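Local atomic coordinates of tyrosine specific protein phosphatase, putative (Trypanosoma brucei, PDB entry 3M4U), a protein that dephosphorylates the nucleolar protein NOPP44/46, acts as a switch in the trypanosome life cycle and is probably specific for phosphotyrosine. Residues N49-I54 against V129-R134; Y78-L83 against Q268-M273; V118-K123 against V189-Y194. All blocks are in the same frame, centred on the assembly; numbering follows the deposited sequence.

Contact 1: N49-I54 against V129-R134; sequences NRYLDI and VLKAER
R50 and Y51 meet K131 in a partly buried, water-mediated contact between two loops, one leading from helix 40-44 toward strand 61-62, the other following the short strand 129-130. R50 carries most of it. Its CG stands opposite the backbone N (chi1 178°) and a bend at chi3 turns the guanidinium across the backbone of K131 and A132. K131 O lies over one face of that group, 3.2 Å from R50 NH1, at an angle too poor for a hydrogen bond; A132 CA sits over the same face, 3.6 Å from R50 NH2. This is packing against a carbonyl, whose partial negative charge probably suits the cation, while the guanidinium finds firmer partners in A97 O, bound by NE, and in water. One water lies at the edge of the guanidinium, in its plane, accepts from R50 NH1 at 3.0 Å and donates to L130 O at 2.8 Å. A second bridges R50 NH2 and E133 OE1, which are 5.5 Å apart; the opposite charges probably favour the arrangement. Arginine suits the place because its flat, many-donor end can both lie against a peptide and feed several acceptors. R50 CG also lies over one face of the Y51 ring, near its rim, steadying the ring beside its neighbour. A third water lies 2.8 Å from Y51 OH and accepts from K131 NZ. S230 of the phosphate-binding loop bonds to both Y51 OH and K131 O, and K131 NZ forms a salt bridge with D199, which a long lysine can reach. The arrangement is consistent with the active-site rim of classical protein tyrosine phosphatases, where the KNRY (phosphotyrosine-recognition) loop, here ending at Y51, meets the E-loop with K131, the WPD loop with D199 and the P-loop.

Contact 2: Y78-L83 against Q268-M273; sequences YINGNL and QKRFGM
K269, in the last turn of helix 258-269, reaches strand 81-84 through water: its NZ gives a hydrogen bond to a water at 3.0 Å, and that water donates to L83 O. A lysine serves well at this partly exposed edge, where its aliphatic chain runs past the strand and its ammonium reaches the bridging water and, weakly, D85 O. The next residue, R270, breaks the helical conformation and sends a side chain, extended from CG to NE, alongside N82 to N80, its CB 3.8 Å from N82 CB. This straight run delivers the guanidinium to N80, where NH1 makes a weak but straight bond to N80 OD1, 3.3 Å long at 169°. Amide and guanidinium planes stand 74° apart, the acceptor lying at the guanidinium edge. YINGN, the sequence around N80, closely resembles the YINA(S/N) type motif of classical tyrosine phosphatases, and the arginine ties it to the phosphate-binding loop, since R270 NE and NH2 bond to G232 O and A231 O. N80 ND2 turns to I54 O, which leaves the two ends of this asparagine amide split between donor and acceptor roles. After R270 the chain makes a type II turn: the F271 ring leads away from 78-83, against P34, G272 takes the positive phi of 107° that suits glycine, and M273 N returns to R270 O at 3.3 Å.

Contact 3: V118-K123 against V189-Y194; sequences VVMLTK and VLQVQY
Two neighbouring parallel strands of the central mixed sheet meet here, V118 to M120 beside Q191 to Q193, their axes 17° from parallel. The backbone bonds follow the parallel pattern, in which a residue of one strand bonds to two residues flanking its partner: V118 N to L190 O at 3.0 Å, V192 N to V118 O, M120 N to V192 O at 2.8 Å and Y194 N to M120 O. Strand 187-194 runs straight into the WPD loop, and strand 117-120 pairs on its other edge with strand 225-228, which leads into the phosphate-binding loop; such a parallel core under the catalytic loops marks the classical tyrosine phosphatase fold. On one face M120 and Q193 lie side by side, pointing the same way, with M120 CG 3.8 Å from Q193 CG. Both chains are extended, and that of Q193 carries its amide to the loop just beyond strand 117-120, where NE2 donates to T122 O, 2.9 Å away at 164°, with the acceptor near the amide plane. Q193 OE1 takes R175 as its partner, so a glutamine satisfies a loop carbonyl and an arginine at once in a buried place. Beta-branched valines suit the strands: V118 CG2 packs on V189 CG2 at 4.1 Å.

How the contacts relate
From the N terminus the chain passes 49-54, then 78-83, 118-123, 129-134, 189-194 and 268-273. Contact 1 closes first, at 129-134, and crosses both others, because 78-83 and 118-123 begin within its loop and find their partners beyond it. Contact 3 closes next and is nested inside the long loop that contact 2 closes last. Contacts 2 and 3 do not touch, their nearest atoms being about 9 Å apart, yet both reach the same central sheet. Contact 1 bridges them: I54 CG2 packs near R270 of contact 2, while A132 CB lies 3.7 Å from M120 CE of contact 3. Together they join the loop after helix 40-44, the loop after strand 129-130, the sheet and the segment following helix 258-269.

Contact 1: N49-I54 against V129-R134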
loop_
_atom_site.group_PDB
_atom_site.type_symbol
_atom_site.label_atom_id
_atom_site.label_comp_id
_atom_site.label_asym_id
_atom_site.label_seq_id
_atom_site.Cartn_x
_atom_site.Cartn_y
_atom_site.Cartn_z
ATOM N N ASN A 49 11.547 -11.949 4.491
ATOM C CA ASN A 49 10.704 -11.747 3.325
ATOM C C ASN A 49 9.549 -12.713 3.354
ATOM O O ASN A 49 9.740 -13.897 3.637
ATOM C CB ASN A 49 11.488 -11.913 2.027
ATOM C CG ASN A 49 12.487 -10.805 1.804
ATOM O OD1 ASN A 49 12.325 -9.686 2.298
ATOM N ND2 ASN A 49 13.542 -11.114 1.061
ATOM N N ARG A 50 8.354 -12.204 3.070
ATOM C CA ARG A 50 7.149 -13.033 3.084
ATOM C C ARG A 50 7.116 -13.927 1.869
ATOM O O ARG A 50 6.780 -15.105 1.962
ATOM C CB ARG A 50 5.884 -12.168 3.126
ATOM C CG ARG A 50 4.586 -12.956 3.105
ATOM C CD ARG A 50 3.391 -12.084 3.517
ATOM N NE ARG A 50 3.540 -11.515 4.858
ATOM C CZ ARG A 50 3.121 -12.109 5.975
ATOM N NH1 ARG A 50 2.531 -13.301 5.914
ATOM N NH2 ARG A 50 3.291 -11.514 7.155
ATOM N N TYR A 51 7.451 -13.370 0.714
ATOM C CA TYR A 51 7.498 -14.188 -0.487
ATOM C C TYR A 51 8.903 -14.268 -1.063
ATOM O O TYR A 51 9.690 -13.331 -0.917
ATOM C CB TYR A 51 6.505 -13.669 -1.511
ATOM C CG TYR A 51 5.095 -13.672 -0.983
ATOM C CD1 TYR A 51 4.387 -14.864 -0.851
ATOM C CD2 TYR A 51 4.471 -12.486 -0.613
ATOM C CE1 TYR A 51 3.083 -14.875 -0.373
ATOM C CE2 TYR A 51 3.175 -12.479 -0.118
ATOM C CZ TYR A 51 2.481 -13.671 -0.000
ATOM O OH TYR A 51 1.187 -13.653 0.479
ATOM N N LEU A 52 9.209 -15.404 -1.688
ATOM C CA LEU A 52 10.499 -15.635 -2.339
ATOM C C LEU A 52 10.795 -14.618 -3.440
ATOM O O LEU A 52 11.881 -14.036 -3.490
ATOM C CB LEU A 52 10.524 -17.032 -2.961
ATOM C CG LEU A 52 10.772 -18.194 -2.010
ATOM C CD1 LEU A 52 10.926 -19.493 -2.791
ATOM C CD2 LEU A 52 12.022 -17.908 -1.186
ATOM N N ASP A 53 9.816 -14.420 -4.316
ATOM C CA ASP A 53 9.956 -13.580 -5.504
ATOM C C ASP A 53 9.674 -12.089 -5.282
ATOM O O ASP A 53 9.938 -11.281 -6.169
ATOM C CB ASP A 53 9.037 -14.102 -6.618
ATOM C CG ASP A 53 7.578 -14.272 -6.148
ATOM O OD1 ASP A 53 7.374 -14.388 -4.914
ATOM O OD2 ASP A 53 6.641 -14.291 -6.999
ATOM N N ILE A 54 9.126 -11.710 -4.133
ATOM C CA ILE A 54 8.809 -10.298 -3.925
ATOM C C ILE A 54 9.894 -9.576 -3.149
ATOM O O ILE A 54 10.036 -9.751 -1.940
ATOM C CB ILE A 54 7.418 -10.064 -3.284
ATOM C CG1 ILE A 54 6.309 -10.255 -4.324
ATOM C CG2 ILE A 54 7.308 -8.639 -2.751
ATOM C CD1 ILE A 54 5.979 -11.699 -4.624
ATOM N N VAL A 129 -5.712 -19.060 3.825
ATOM C CA VAL A 129 -4.417 -18.706 3.257
ATOM C C VAL A 129 -3.797 -17.580 4.069
ATOM O O VAL A 129 -4.397 -16.505 4.227
ATOM C CB VAL A 129 -4.556 -18.268 1.793
ATOM C CG1 VAL A 129 -3.179 -18.161 1.116
ATOM C CG2 VAL A 129 -5.447 -19.245 1.060
ATOM N N LEU A 130 -2.603 -17.838 4.596
ATOM C CA LEU A 130 -1.884 -16.871 5.429
ATOM C C LEU A 130 -1.432 -15.687 4.570
ATOM O O LEU A 130 -0.819 -15.875 3.523
ATOM C CB LEU A 130 -0.666 -17.527 6.090
ATOM C CG LEU A 130 0.202 -16.589 6.933
ATOM C CD1 LEU A 130 -0.650 -15.961 8.056
ATOM C CD2 LEU A 130 1.453 -17.295 7.499
ATOM N N LYS A 131 -1.748 -14.475 5.010
ATOM C CA LYS A 131 -1.470 -13.289 4.225
ATOM C C LYS A 131 -0.657 -12.286 5.034
ATOM O O LYS A 131 0.229 -11.612 4.494
ATOM C CB LYS A 131 -2.780 -12.647 3.753
ATOM C CG LYS A 131 -3.604 -13.520 2.812
ATOM C CD LYS A 131 -2.979 -13.563 1.420
ATOM C CE LYS A 131 -3.767 -14.434 0.474
ATOM N NZ LYS A 131 -3.157 -14.537 -0.901
ATOM N N ALA A 132 -0.937 -12.210 6.334
ATOM C CA ALA A 132 -0.322 -11.190 7.178
ATOM C C ALA A 132 -0.239 -11.625 8.623
ATOM O O ALA A 132 -0.841 -12.615 9.030
ATOM C CB ALA A 132 -1.071 -9.859 7.065
ATOM N N GLU A 133 0.529 -10.869 9.393
ATOM C CA GLU A 133 0.764 -11.199 10.788
ATOM C C GLU A 133 0.227 -10.060 11.628
ATOM O O GLU A 133 0.604 -8.904 11.437
ATOM C CB GLU A 133 2.269 -11.389 11.037
ATOM C CG GLU A 133 2.645 -11.793 12.463
ATOM C CD GLU A 133 2.234 -13.229 12.824
ATOM O OE1 GLU A 133 2.013 -14.062 11.911
ATOM O OE2 GLU A 133 2.147 -13.528 14.036
ATOM N N ARG A 134 -0.649 -10.385 12.567
ATOM C CA ARG A 134 -1.262 -9.368 13.412
ATOM C C ARG A 134 -0.227 -8.684 14.316
ATOM O O ARG A 134 0.597 -9.344 14.963
ATOM C CB ARG A 134 -2.374 -10.007 14.230
ATOM C CG ARG A 134 -3.195 -9.040 15.030
ATOM C CD ARG A 134 -4.082 -9.792 15.997
ATOM N NE ARG A 134 -3.642 -9.457 17.339
ATOM C CZ ARG A 134 -3.562 -10.305 18.351
ATOM N NH1 ARG A 134 -3.920 -11.570 18.204
ATOM N NH2 ARG A 134 -3.124 -9.866 19.515
HETATM O O HOH W 1 1.826 -15.062 3.559
HETATM O O HOH W 2 2.985 -13.974 8.924
HETATM O O HOH W 3 -0.639 -15.583 -0.513
#

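Contact 2: Y78-L83 against Q268-M273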
loop_
_atom_site.group_PDB
_atom_site.type_symbol
_atom_site.label_atom_id
_atom_site.label_comp_id
_atom_site.label_asym_id
_atom_site.label_seq_id
_atom_site.Cartn_x
_atom_site.Cartn_y
_atom_site.Cartn_z
ATOM N N TYR A 78 14.823 -3.707 8.541
ATOM C CA TYR A 78 14.412 -4.050 7.188
ATOM C C TYR A 78 12.935 -4.452 7.127
ATOM O O TYR A 78 12.504 -5.287 7.915
ATOM C CB TYR A 78 15.275 -5.207 6.684
ATOM C CG TYR A 78 14.757 -5.833 5.429
ATOM C CD1 TYR A 78 15.105 -5.325 4.185
ATOM C CD2 TYR A 78 13.911 -6.932 5.478
ATOM C CE1 TYR A 78 14.621 -5.910 3.014
ATOM C CE2 TYR A 78 13.424 -7.522 4.315
ATOM C CZ TYR A 78 13.782 -7.005 3.090
ATOM O OH TYR A 78 13.309 -7.581 1.942
ATOM N N ILE A 79 12.172 -3.899 6.178
ATOM C CA ILE A 79 10.733 -4.212 6.071
ATOM C C ILE A 79 10.267 -4.608 4.673
ATOM O O ILE A 79 9.054 -4.674 4.411
ATOM C CB ILE A 79 9.844 -3.015 6.485
ATOM C CG1 ILE A 79 9.960 -1.894 5.447
ATOM C CG2 ILE A 79 10.189 -2.528 7.882
ATOM C CD1 ILE A 79 9.122 -0.694 5.776
ATOM N N ASN A 80 11.212 -4.870 3.777
ATOM C CA ASN A 80 10.879 -5.117 2.378
ATOM C C ASN A 80 9.914 -4.048 1.855
ATOM O O ASN A 80 8.821 -4.339 1.364
ATOM C CB ASN A 80 10.323 -6.531 2.172
ATOM C CG ASN A 80 10.310 -6.945 0.698
ATOM O OD1 ASN A 80 10.449 -6.107 -0.188
ATOM N ND2 ASN A 80 10.134 -8.226 0.440
ATOM N N GLY A 81 10.335 -2.798 1.978
ATOM C CA GLY A 81 9.522 -1.691 1.549
ATOM C C GLY A 81 10.283 -0.746 0.651
ATOM O O GLY A 81 11.517 -0.787 0.570
ATOM N N ASN A 82 9.534 0.123 -0.018
ATOM C CA ASN A 82 10.130 1.119 -0.893
ATOM C C ASN A 82 9.491 2.473 -0.686
ATOM O O ASN A 82 8.288 2.574 -0.404
ATOM C CB ASN A 82 10.023 0.678 -2.361
ATOM C CG ASN A 82 11.031 -0.401 -2.718
ATOM O OD1 ASN A 82 12.212 -0.111 -2.916
ATOM N ND2 ASN A 82 10.580 -1.648 -2.776
ATOM N N LEU A 83 10.305 3.517 -0.820
ATOM C CA LEU A 83 9.797 4.874 -0.807
ATOM C C LEU A 83 9.168 5.160 -2.158
ATOM O O LEU A 83 9.799 4.955 -3.192
ATOM C CB LEU A 83 10.919 5.876 -0.564
ATOM C CG LEU A 83 10.401 7.298 -0.341
ATOM C CD1 LEU A 83 9.647 7.362 0.987
ATOM C CD2 LEU A 83 11.536 8.313 -0.385
ATOM N N GLN A 268 8.729 1.428 -11.491
ATOM C CA GLN A 268 10.148 1.754 -11.499
ATOM C C GLN A 268 10.707 1.823 -10.069
ATOM O O GLN A 268 11.882 1.516 -9.831
ATOM C CB GLN A 268 10.363 3.093 -12.215
ATOM C CG GLN A 268 11.784 3.322 -12.698
ATOM C CD GLN A 268 12.642 4.068 -11.692
ATOM O OE1 GLN A 268 12.130 4.815 -10.856
ATOM N NE2 GLN A 268 13.961 3.877 -11.774
ATOM N N LYS A 269 9.863 2.224 -9.123
ATOM C CA LYS A 269 10.305 2.422 -7.747
ATOM C C LYS A 269 10.213 1.155 -6.893
ATOM O O LYS A 269 10.956 0.983 -5.921
ATOM C CB LYS A 269 9.510 3.550 -7.103
ATOM C CG LYS A 269 9.609 4.858 -7.841
ATOM C CD LYS A 269 8.777 5.908 -7.145
ATOM C CE LYS A 269 8.856 7.243 -7.857
ATOM N NZ LYS A 269 10.172 7.904 -7.621
ATOM N N ARG A 270 9.292 0.276 -7.262
ATOM C CA ARG A 270 9.088 -0.971 -6.552
ATOM C C ARG A 270 8.521 -1.982 -7.546
ATOM O O ARG A 270 7.353 -1.900 -7.937
ATOM C CB ARG A 270 8.160 -0.773 -5.332
ATOM C CG ARG A 270 7.923 -2.048 -4.513
ATOM C CD ARG A 270 7.200 -1.796 -3.166
ATOM N NE ARG A 270 6.719 -3.052 -2.572
ATOM C CZ ARG A 270 7.468 -3.904 -1.868
ATOM N NH1 ARG A 270 8.760 -3.649 -1.642
ATOM N NH2 ARG A 270 6.928 -5.021 -1.385
ATOM N N PHE A 271 9.364 -2.921 -7.966
ATOM C CA PHE A 271 8.978 -3.919 -8.960
ATOM C C PHE A 271 7.635 -4.589 -8.660
ATOM O O PHE A 271 7.476 -5.230 -7.619
ATOM C CB PHE A 271 10.072 -4.999 -9.106
ATOM C CG PHE A 271 9.801 -5.986 -10.217
ATOM C CD1 PHE A 271 10.154 -5.693 -11.523
ATOM C CD2 PHE A 271 9.174 -7.193 -9.958
ATOM C CE1 PHE A 271 9.900 -6.595 -12.550
ATOM C CE2 PHE A 271 8.914 -8.095 -10.980
ATOM C CZ PHE A 271 9.273 -7.794 -12.277
ATOM N N GLY A 272 6.680 -4.449 -9.580
ATOM C CA GLY A 272 5.420 -5.172 -9.496
ATOM C C GLY A 272 4.198 -4.342 -9.115
ATOM O O GLY A 272 3.062 -4.809 -9.201
ATOM N N MET A 273 4.425 -3.114 -8.670
ATOM C CA MET A 273 3.315 -2.252 -8.270
ATOM C C MET A 273 2.157 -2.343 -9.262
ATOM O O MET A 273 2.323 -2.029 -10.441
ATOM C CB MET A 273 3.790 -0.810 -8.102
ATOM C CG MET A 273 4.765 -0.647 -6.945
ATOM S SD MET A 273 3.966 -0.830 -5.326
ATOM C CE MET A 273 3.490 0.884 -5.001
HETATM O O HOH W 4 10.474 7.275 -4.749
#

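Contact 3: V118-K123 against V189-Y194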
loop_
_atom_site.group_PDB
_atom_site.type_symbol
_atom_site.label_atom_id
_atom_site.label_comp_id
_atom_site.label_asym_id
_atom_site.label_seq_id
_atom_site.Cartn_x
_atom_site.Cartn_y
_atom_site.Cartn_z
ATOM N N VAL A 118 -0.645 4.328 8.923
ATOM C CA VAL A 118 -0.398 3.047 8.263
ATOM C C VAL A 118 -1.688 2.499 7.675
ATOM O O VAL A 118 -2.668 2.337 8.398
ATOM C CB VAL A 118 0.096 1.998 9.252
ATOM C CG1 VAL A 118 -0.143 0.594 8.681
ATOM C CG2 VAL A 118 1.565 2.250 9.585
ATOM N N VAL A 119 -1.691 2.214 6.373
ATOM C CA VAL A 119 -2.859 1.621 5.715
ATOM C C VAL A 119 -2.590 0.168 5.310
ATOM O O VAL A 119 -1.578 -0.126 4.655
ATOM C CB VAL A 119 -3.322 2.463 4.480
ATOM C CG1 VAL A 119 -4.645 1.929 3.917
ATOM C CG2 VAL A 119 -3.482 3.941 4.858
ATOM N N MET A 120 -3.484 -0.732 5.728
ATOM C CA MET A 120 -3.350 -2.177 5.493
ATOM C C MET A 120 -4.506 -2.680 4.622
ATOM O O MET A 120 -5.684 -2.586 5.022
ATOM C CB MET A 120 -3.342 -2.931 6.828
ATOM C CG MET A 120 -3.367 -4.466 6.742
ATOM S SD MET A 120 -3.149 -5.213 8.381
ATOM C CE MET A 120 -3.100 -6.971 8.028
ATOM N N LEU A 121 -4.171 -3.213 3.443
ATOM C CA LEU A 121 -5.180 -3.547 2.436
ATOM C C LEU A 121 -5.490 -5.028 2.398
ATOM O O LEU A 121 -6.062 -5.551 1.423
ATOM C CB LEU A 121 -4.744 -3.055 1.053
ATOM C CG LEU A 121 -4.428 -1.564 1.077
ATOM C CD1 LEU A 121 -3.769 -1.109 -0.213
ATOM C CD2 LEU A 121 -5.705 -0.768 1.363
ATOM N N THR A 122 -5.125 -5.708 3.476
ATOM C CA THR A 122 -5.337 -7.146 3.519
ATOM C C THR A 122 -5.901 -7.648 4.837
ATOM O O THR A 122 -5.755 -7.002 5.883
ATOM C CB THR A 122 -4.018 -7.907 3.240
ATOM O OG1 THR A 122 -4.297 -9.307 3.092
ATOM C CG2 THR A 122 -3.006 -7.682 4.386
ATOM N N LYS A 123 -6.543 -8.813 4.769
ATOM C CA LYS A 123 -6.860 -9.595 5.950
ATOM C C LYS A 123 -5.636 -10.401 6.387
ATOM O O LYS A 123 -4.706 -10.598 5.601
ATOM C CB LYS A 123 -8.018 -10.534 5.640
ATOM C CG LYS A 123 -9.242 -9.790 5.126
ATOM C CD LYS A 123 -10.522 -10.492 5.526
ATOM C CE LYS A 123 -10.768 -11.715 4.672
ATOM N NZ LYS A 123 -12.159 -12.206 4.846
ATOM N N VAL A 189 0.478 5.968 16.406
ATOM C CA VAL A 189 0.329 5.766 14.982
ATOM C C VAL A 189 -1.046 5.178 14.765
ATOM O O VAL A 189 -1.491 4.334 15.535
ATOM C CB VAL A 189 1.459 4.853 14.396
ATOM C CG1 VAL A 189 1.575 3.567 15.170
ATOM C CG2 VAL A 189 1.238 4.589 12.894
ATOM N N LEU A 190 -1.731 5.669 13.737
ATOM C CA LEU A 190 -3.063 5.186 13.414
ATOM C C LEU A 190 -3.006 4.185 12.262
ATOM O O LEU A 190 -2.575 4.532 11.155
ATOM C CB LEU A 190 -3.958 6.365 13.021
ATOM C CG LEU A 190 -5.306 5.937 12.439
ATOM C CD1 LEU A 190 -6.180 5.330 13.525
ATOM C CD2 LEU A 190 -6.006 7.107 11.780
ATOM N N GLN A 191 -3.410 2.940 12.501
ATOM C CA GLN A 191 -3.553 2.045 11.365
ATOM C C GLN A 191 -4.996 1.996 10.908
ATOM O O GLN A 191 -5.924 1.996 11.713
ATOM C CB GLN A 191 -3.012 0.625 11.617
ATOM C CG GLN A 191 -4.028 -0.302 12.236
ATOM C CD GLN A 191 -4.108 -1.696 11.611
ATOM O OE1 GLN A 191 -3.342 -2.070 10.721
ATOM N NE2 GLN A 191 -5.049 -2.480 12.109
ATOM N N VAL A 192 -5.165 1.957 9.593
ATOM C CA VAL A 192 -6.467 1.754 8.999
ATOM C C VAL A 192 -6.430 0.475 8.153
ATOM O O VAL A 192 -5.643 0.374 7.206
ATOM C CB VAL A 192 -6.866 2.994 8.149
ATOM C CG1 VAL A 192 -8.176 2.772 7.412
ATOM C CG2 VAL A 192 -6.957 4.227 9.041
ATOM N N GLN A 193 -7.264 -0.506 8.506
ATOM C CA GLN A 193 -7.296 -1.769 7.786
ATOM C C GLN A 193 -8.579 -1.929 7.007
ATOM O O GLN A 193 -9.691 -1.793 7.562
ATOM C CB GLN A 193 -7.124 -2.958 8.734
ATOM C CG GLN A 193 -6.961 -4.296 8.029
ATOM C CD GLN A 193 -7.246 -5.481 8.939
ATOM O OE1 GLN A 193 -7.613 -5.303 10.108
ATOM N NE2 GLN A 193 -7.080 -6.703 8.410
ATOM N N TYR A 194 -8.427 -2.220 5.716
ATOM C CA TYR A 194 -9.562 -2.487 4.854
ATOM C C TYR A 194 -9.555 -3.954 4.497
ATOM O O TYR A 194 -8.541 -4.466 3.975
ATOM C CB TYR A 194 -9.472 -1.652 3.583
ATOM C CG TYR A 194 -10.551 -1.962 2.561
ATOM C CD1 TYR A 194 -11.875 -2.166 2.950
ATOM C CD2 TYR A 194 -10.247 -2.030 1.206
ATOM C CE1 TYR A 194 -12.860 -2.459 2.019
ATOM C CE2 TYR A 194 -11.225 -2.304 0.258
ATOM C CZ TYR A 194 -12.537 -2.516 0.667
ATOM O OH TYR A 194 -13.503 -2.792 -0.285
#